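Local coordinates for superantigen-like protein SSL10 (Staphylococcus aureus subsp. aureus, PDB 6LWT) that probably binds the Fc region of human IgG, hindering classical complement activation, and probably also inhibits plasma clotting by interacting with prothrombin, at residues M27-N41 with F44-P56. Sequence-based numbering, arbitrary orientation.
Sequences MEMKNISALKHGKNN and FKFRGIKIQVLLP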
loop_
_atom_site.group_PDB
_atom_site.type_symbol
_atom_site.label_atom_id
_atom_site.label_comp_id
_atom_site.label_asym_id
_atom_site.label_seq_id
_atom_site.Cartn_x
_atom_site.Cartn_y
_atom_site.Cartn_z
ATOM N N MET A 27 -0.887 4.911 -9.680
ATOM C CA MET A 27 -1.449 4.242 -10.851
ATOM C C MET A 27 -1.405 2.752 -10.622
ATOM O O MET A 27 -0.409 2.240 -10.102
ATOM C CB MET A 27 -0.628 4.538 -12.117
ATOM C CG MET A 27 -0.482 6.000 -12.499
ATOM S SD MET A 27 0.075 6.184 -14.213
ATOM C CE MET A 27 1.806 5.799 -14.006
ATOM N N GLU A 28 -2.486 2.064 -10.994
ATOM C CA GLU A 28 -2.499 0.607 -11.043
ATOM C C GLU A 28 -2.205 0.204 -12.468
ATOM O O GLU A 28 -2.936 0.581 -13.391
ATOM C CB GLU A 28 -3.847 0.050 -10.628
ATOM C CG GLU A 28 -4.218 0.408 -9.211
ATOM C CD GLU A 28 -5.413 -0.365 -8.701
ATOM O OE1 GLU A 28 -6.329 0.276 -8.144
ATOM O OE2 GLU A 28 -5.427 -1.610 -8.845
ATOM N N MET A 29 -1.121 -0.536 -12.655
ATOM C CA MET A 29 -0.681 -0.927 -13.988
ATOM C C MET A 29 -0.661 -2.430 -14.047
ATOM O O MET A 29 0.045 -3.097 -13.278
ATOM C CB MET A 29 0.682 -0.345 -14.296
ATOM C CG MET A 29 0.676 1.177 -14.358
ATOM S SD MET A 29 2.330 1.858 -14.349
ATOM C CE MET A 29 2.816 1.518 -12.686
ATOM N N LYS A 30 -1.465 -2.953 -14.963
ATOM C CA LYS A 30 -1.693 -4.378 -15.097
ATOM C C LYS A 30 -0.902 -4.913 -16.309
ATOM O O LYS A 30 -0.705 -4.199 -17.309
ATOM C CB LYS A 30 -3.215 -4.611 -15.201
ATOM C CG LYS A 30 -3.646 -5.912 -15.841
ATOM C CD LYS A 30 -5.143 -6.155 -15.686
ATOM C CE LYS A 30 -5.460 -7.023 -14.471
ATOM N NZ LYS A 30 -6.877 -7.492 -14.459
ATOM N N ASN A 31 -0.424 -6.150 -16.200
ATOM C CA ASN A 31 0.171 -6.870 -17.334
ATOM C C ASN A 31 1.408 -6.157 -17.933
ATOM O O ASN A 31 1.528 -5.982 -19.155
ATOM C CB ASN A 31 -0.920 -7.112 -18.397
ATOM C CG ASN A 31 -0.591 -8.257 -19.332
ATOM O OD1 ASN A 31 -0.251 -9.357 -18.889
ATOM N ND2 ASN A 31 -0.717 -8.018 -20.630
ATOM N N ILE A 32 2.310 -5.742 -17.042
ATOM C CA ILE A 32 3.500 -4.949 -17.384
ATOM C C ILE A 32 4.680 -5.852 -17.750
ATOM O O ILE A 32 4.921 -6.845 -17.068
ATOM C CB ILE A 32 3.894 -4.019 -16.192
ATOM C CG1 ILE A 32 2.872 -2.889 -16.036
ATOM C CG2 ILE A 32 5.309 -3.446 -16.324
ATOM C CD1 ILE A 32 2.676 -2.013 -17.260
ATOM N N SER A 33 5.392 -5.497 -18.830
ATOM C CA SER A 33 6.717 -6.055 -19.146
ATOM C C SER A 33 7.787 -5.093 -18.659
ATOM O O SER A 33 7.657 -3.883 -18.831
ATOM C CB SER A 33 6.908 -6.267 -20.655
ATOM O OG SER A 33 5.866 -7.051 -21.196
ATOM N N ALA A 34 8.848 -5.629 -18.062
ATOM C CA ALA A 34 9.887 -4.803 -17.448
ATOM C C ALA A 34 11.247 -5.490 -17.473
ATOM O O ALA A 34 11.320 -6.706 -17.583
ATOM C CB ALA A 34 9.498 -4.449 -16.027
ATOM N N LEU A 35 12.308 -4.693 -17.387
ATOM C CA LEU A 35 13.688 -5.195 -17.350
ATOM C C LEU A 35 14.328 -4.810 -16.037
ATOM O O LEU A 35 14.108 -3.711 -15.512
ATOM C CB LEU A 35 14.556 -4.604 -18.482
ATOM C CG LEU A 35 14.074 -4.616 -19.939
ATOM C CD1 LEU A 35 15.245 -4.257 -20.846
ATOM C CD2 LEU A 35 13.497 -5.959 -20.361
ATOM N N LYS A 36 15.184 -5.689 -15.546
ATOM C CA LYS A 36 16.039 -5.382 -14.413
ATOM C C LYS A 36 16.943 -4.200 -14.773
ATOM O O LYS A 36 17.433 -4.122 -15.905
ATOM C CB LYS A 36 16.932 -6.576 -14.088
ATOM C CG LYS A 36 17.398 -6.641 -12.656
ATOM C CD LYS A 36 16.525 -7.600 -11.861
ATOM C CE LYS A 36 17.113 -7.910 -10.500
ATOM N NZ LYS A 36 16.621 -9.240 -10.034
ATOM N N HIS A 37 17.148 -3.306 -13.813
ATOM C CA HIS A 37 18.139 -2.245 -13.903
ATOM C C HIS A 37 18.997 -2.289 -12.641
ATOM O O HIS A 37 18.482 -2.226 -11.519
ATOM C CB HIS A 37 17.475 -0.871 -14.050
ATOM C CG HIS A 37 18.449 0.257 -13.943
ATOM N ND1 HIS A 37 18.472 1.123 -12.869
ATOM C CD2 HIS A 37 19.483 0.617 -14.736
ATOM C CE1 HIS A 37 19.453 1.992 -13.029
ATOM N NE2 HIS A 37 20.085 1.702 -14.149
ATOM N N GLY A 38 20.310 -2.429 -12.822
ATOM C CA GLY A 38 21.223 -2.662 -11.696
ATOM C C GLY A 38 20.807 -3.941 -10.986
ATOM O O GLY A 38 20.152 -4.793 -11.587
ATOM N N LYS A 39 21.147 -4.052 -9.705
ATOM C CA LYS A 39 20.837 -5.257 -8.943
ATOM C C LYS A 39 19.400 -5.299 -8.419
ATOM O O LYS A 39 18.805 -6.363 -8.392
ATOM C CB LYS A 39 21.849 -5.473 -7.797
ATOM C CG LYS A 39 23.076 -6.305 -8.191
ATOM C CD LYS A 39 22.678 -7.702 -8.689
ATOM C CE LYS A 39 23.710 -8.790 -8.412
ATOM N NZ LYS A 39 24.696 -8.945 -9.519
ATOM N N ASN A 40 18.836 -4.151 -8.049
ATOM C CA ASN A 40 17.541 -4.125 -7.342
ATOM C C ASN A 40 16.512 -3.106 -7.839
ATOM O O ASN A 40 15.730 -2.576 -7.042
ATOM C CB ASN A 40 17.766 -3.981 -5.835
ATOM C CG ASN A 40 18.830 -2.973 -5.499
ATOM O OD1 ASN A 40 18.734 -1.813 -5.868
ATOM N ND2 ASN A 40 19.872 -3.421 -4.810
ATOM N N ASN A 41 16.457 -2.900 -9.153
ATOM C CA ASN A 41 15.377 -2.102 -9.744
ATOM C C ASN A 41 14.771 -2.798 -10.945
ATOM O O ASN A 41 15.386 -3.694 -11.556
ATOM C CB ASN A 41 15.850 -0.691 -10.142
ATOM C CG ASN A 41 16.430 0.094 -8.981
ATOM O OD1 ASN A 41 15.714 0.751 -8.238
ATOM N ND2 ASN A 41 17.736 0.059 -8.847
ATOM N N PHE A 44 10.405 0.154 -16.719
ATOM C CA PHE A 44 9.523 0.019 -17.852
ATOM C C PHE A 44 8.921 1.366 -18.227
ATOM O O PHE A 44 9.117 2.368 -17.537
ATOM C CB PHE A 44 8.423 -1.011 -17.574
ATOM C CG PHE A 44 7.517 -0.655 -16.423
ATOM C CD1 PHE A 44 7.915 -0.878 -15.113
ATOM C CD2 PHE A 44 6.259 -0.120 -16.654
ATOM C CE1 PHE A 44 7.079 -0.572 -14.050
ATOM C CE2 PHE A 44 5.413 0.177 -15.600
ATOM C CZ PHE A 44 5.825 -0.046 -14.298
ATOM N N LYS A 45 8.208 1.372 -19.341
ATOM C CA LYS A 45 7.433 2.534 -19.748
ATOM C C LYS A 45 5.959 2.190 -19.756
ATOM O O LYS A 45 5.576 1.102 -20.167
ATOM C CB LYS A 45 7.891 3.041 -21.113
ATOM C CG LYS A 45 9.239 3.735 -21.038
ATOM C CD LYS A 45 9.862 3.929 -22.417
ATOM C CE LYS A 45 9.294 5.138 -23.135
ATOM N NZ LYS A 45 10.113 5.465 -24.340
ATOM N N PHE A 46 5.146 3.108 -19.257
ATOM C CA PHE A 46 3.708 2.932 -19.245
ATOM C C PHE A 46 3.076 4.196 -19.771
ATOM O O PHE A 46 3.244 5.265 -19.174
ATOM C CB PHE A 46 3.194 2.657 -17.837
ATOM C CG PHE A 46 1.704 2.541 -17.763
ATOM C CD1 PHE A 46 1.065 1.401 -18.241
ATOM C CD2 PHE A 46 0.933 3.578 -17.248
ATOM C CE1 PHE A 46 -0.316 1.286 -18.189
ATOM C CE2 PHE A 46 -0.450 3.471 -17.188
ATOM C CZ PHE A 46 -1.078 2.326 -17.668
ATOM N N ARG A 47 2.360 4.073 -20.889
ATOM C CA ARG A 47 1.734 5.230 -21.538
ATOM C C ARG A 47 2.856 6.248 -21.834
ATOM O O ARG A 47 2.667 7.459 -21.751
ATOM C CB ARG A 47 0.626 5.793 -20.618
ATOM C CG ARG A 47 -0.527 6.503 -21.310
ATOM C CD ARG A 47 -1.319 7.357 -20.330
ATOM N NE ARG A 47 -2.021 6.519 -19.354
ATOM C CZ ARG A 47 -2.224 6.811 -18.069
ATOM N NH1 ARG A 47 -1.794 7.953 -17.519
ATOM N NH2 ARG A 47 -2.875 5.940 -17.312
ATOM N N GLY A 48 4.039 5.717 -22.154
ATOM C CA GLY A 48 5.237 6.511 -22.386
ATOM C C GLY A 48 5.952 7.095 -21.172
ATOM O O GLY A 48 6.954 7.766 -21.334
ATOM N N ILE A 49 5.451 6.869 -19.966
ATOM C CA ILE A 49 6.071 7.419 -18.766
ATOM C C ILE A 49 7.155 6.450 -18.308
ATOM O O ILE A 49 6.902 5.253 -18.198
ATOM C CB ILE A 49 5.076 7.559 -17.606
ATOM C CG1 ILE A 49 3.871 8.414 -17.999
ATOM C CG2 ILE A 49 5.765 8.193 -16.402
ATOM C CD1 ILE A 49 2.666 8.118 -17.129
ATOM N N LYS A 50 8.332 6.981 -18.016
ATOM C CA LYS A 50 9.457 6.188 -17.534
ATOM C C LYS A 50 9.279 5.890 -16.052
ATOM O O LYS A 50 9.295 6.803 -15.244
ATOM C CB LYS A 50 10.778 6.930 -17.763
ATOM C CG LYS A 50 11.097 7.115 -19.236
ATOM C CD LYS A 50 12.450 7.785 -19.459
ATOM C CE LYS A 50 12.456 9.218 -18.971
ATOM N NZ LYS A 50 13.646 9.942 -19.506
ATOM N N ILE A 51 9.126 4.604 -15.720
ATOM C CA ILE A 51 8.922 4.149 -14.347
ATOM C C ILE A 51 10.102 3.285 -13.898
ATOM O O ILE A 51 10.463 2.337 -14.595
ATOM C CB ILE A 51 7.652 3.281 -14.227
ATOM C CG1 ILE A 51 6.446 3.928 -14.911
ATOM C CG2 ILE A 51 7.353 2.976 -12.757
ATOM C CD1 ILE A 51 6.057 5.266 -14.357
ATOM N N GLN A 52 10.698 3.641 -12.767
ATOM C CA GLN A 52 11.694 2.829 -12.098
ATOM C C GLN A 52 11.166 2.382 -10.733
ATOM O O GLN A 52 10.777 3.207 -9.887
ATOM C CB GLN A 52 13.007 3.602 -11.923
ATOM C CG GLN A 52 14.074 2.837 -11.137
ATOM C CD GLN A 52 15.487 3.365 -11.368
ATOM O OE1 GLN A 52 15.887 3.602 -12.501
ATOM N NE2 GLN A 52 16.247 3.530 -10.292
ATOM N N VAL A 53 11.174 1.069 -10.522
ATOM C CA VAL A 53 10.694 0.452 -9.300
ATOM C C VAL A 53 11.908 -0.061 -8.529
ATOM O O VAL A 53 12.688 -0.843 -9.087
ATOM C CB VAL A 53 9.788 -0.765 -9.600
ATOM C CG1 VAL A 53 9.191 -1.317 -8.307
ATOM C CG2 VAL A 53 8.724 -0.406 -10.638
ATOM N N LEU A 54 12.057 0.390 -7.285
ATOM C CA LEU A 54 13.003 -0.166 -6.335
ATOM C C LEU A 54 12.424 -1.436 -5.733
ATOM O O LEU A 54 11.303 -1.419 -5.196
ATOM C CB LEU A 54 13.313 0.842 -5.235
ATOM C CG LEU A 54 14.234 0.387 -4.087
ATOM C CD1 LEU A 54 15.657 0.172 -4.572
ATOM C CD2 LEU A 54 14.206 1.397 -2.957
ATOM N N LEU A 55 13.178 -2.528 -5.837
ATOM C CA LEU A 55 12.824 -3.793 -5.218
ATOM C C LEU A 55 13.447 -3.832 -3.806
ATOM O O LEU A 55 14.664 -3.907 -3.690
ATOM C CB LEU A 55 13.324 -4.960 -6.072
ATOM C CG LEU A 55 12.828 -5.017 -7.518
ATOM C CD1 LEU A 55 13.546 -6.116 -8.292
ATOM C CD2 LEU A 55 11.320 -5.235 -7.591
ATOM N N PRO A 56 12.622 -3.767 -2.732
ATOM C CA PRO A 56 13.138 -3.882 -1.348
ATOM C C PRO A 56 13.958 -5.160 -1.110
ATOM O O PRO A 56 13.668 -6.197 -1.719
ATOM C CB PRO A 56 11.868 -3.942 -0.490
ATOM C CG PRO A 56 10.775 -3.380 -1.338
ATOM C CD PRO A 56 11.152 -3.603 -2.764
HETATM O O HOH W 1 14.960 3.078 -7.685
#
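Phe44 packs its ring against Ile32 and Met29 inside the OB-fold domain, a curled beta barrel in which the strand of 27-30 turns a corner at Asn31 and continues as 32-37, the first arm of a hairpin. Ile32 sets CG2 over the centre of the Phe44 ring, 3.5 Å from the centroid, as a CH-pi contact, while Ile51 CB lies against the opposite face. Phe44 CG sits between its backbone N and carbonyl carbon (chi1 62°), which places the ring between Ile32 and Ile51. Met29 bridges two aromatics: its SD meets Phe44 at the ring edge, 3.7 Å from CE2, and its CG stands over the centre of the Phe46 ring, 3.6 Å from the centroid. Met27, bent at chi3 (-77°), makes an oblique Met-aromatic contact with Phe46 through SD and meets Ile49 tip to tip, its CE 4.0 Å from Ile49 CD1.

At the other end, Asn41 pairs with Leu54 as an antiparallel non-hydrogen-bonded pair, and Leu55 N donates to Asn40 O (2.8 Å, 168° at the hydrogen). Gln52 turns OE1 to Arg43. One water links the two amides, donating to Asn41 OD1 at a short 2.5 Å and accepting from Gln52 NE2 at 2.9 Å.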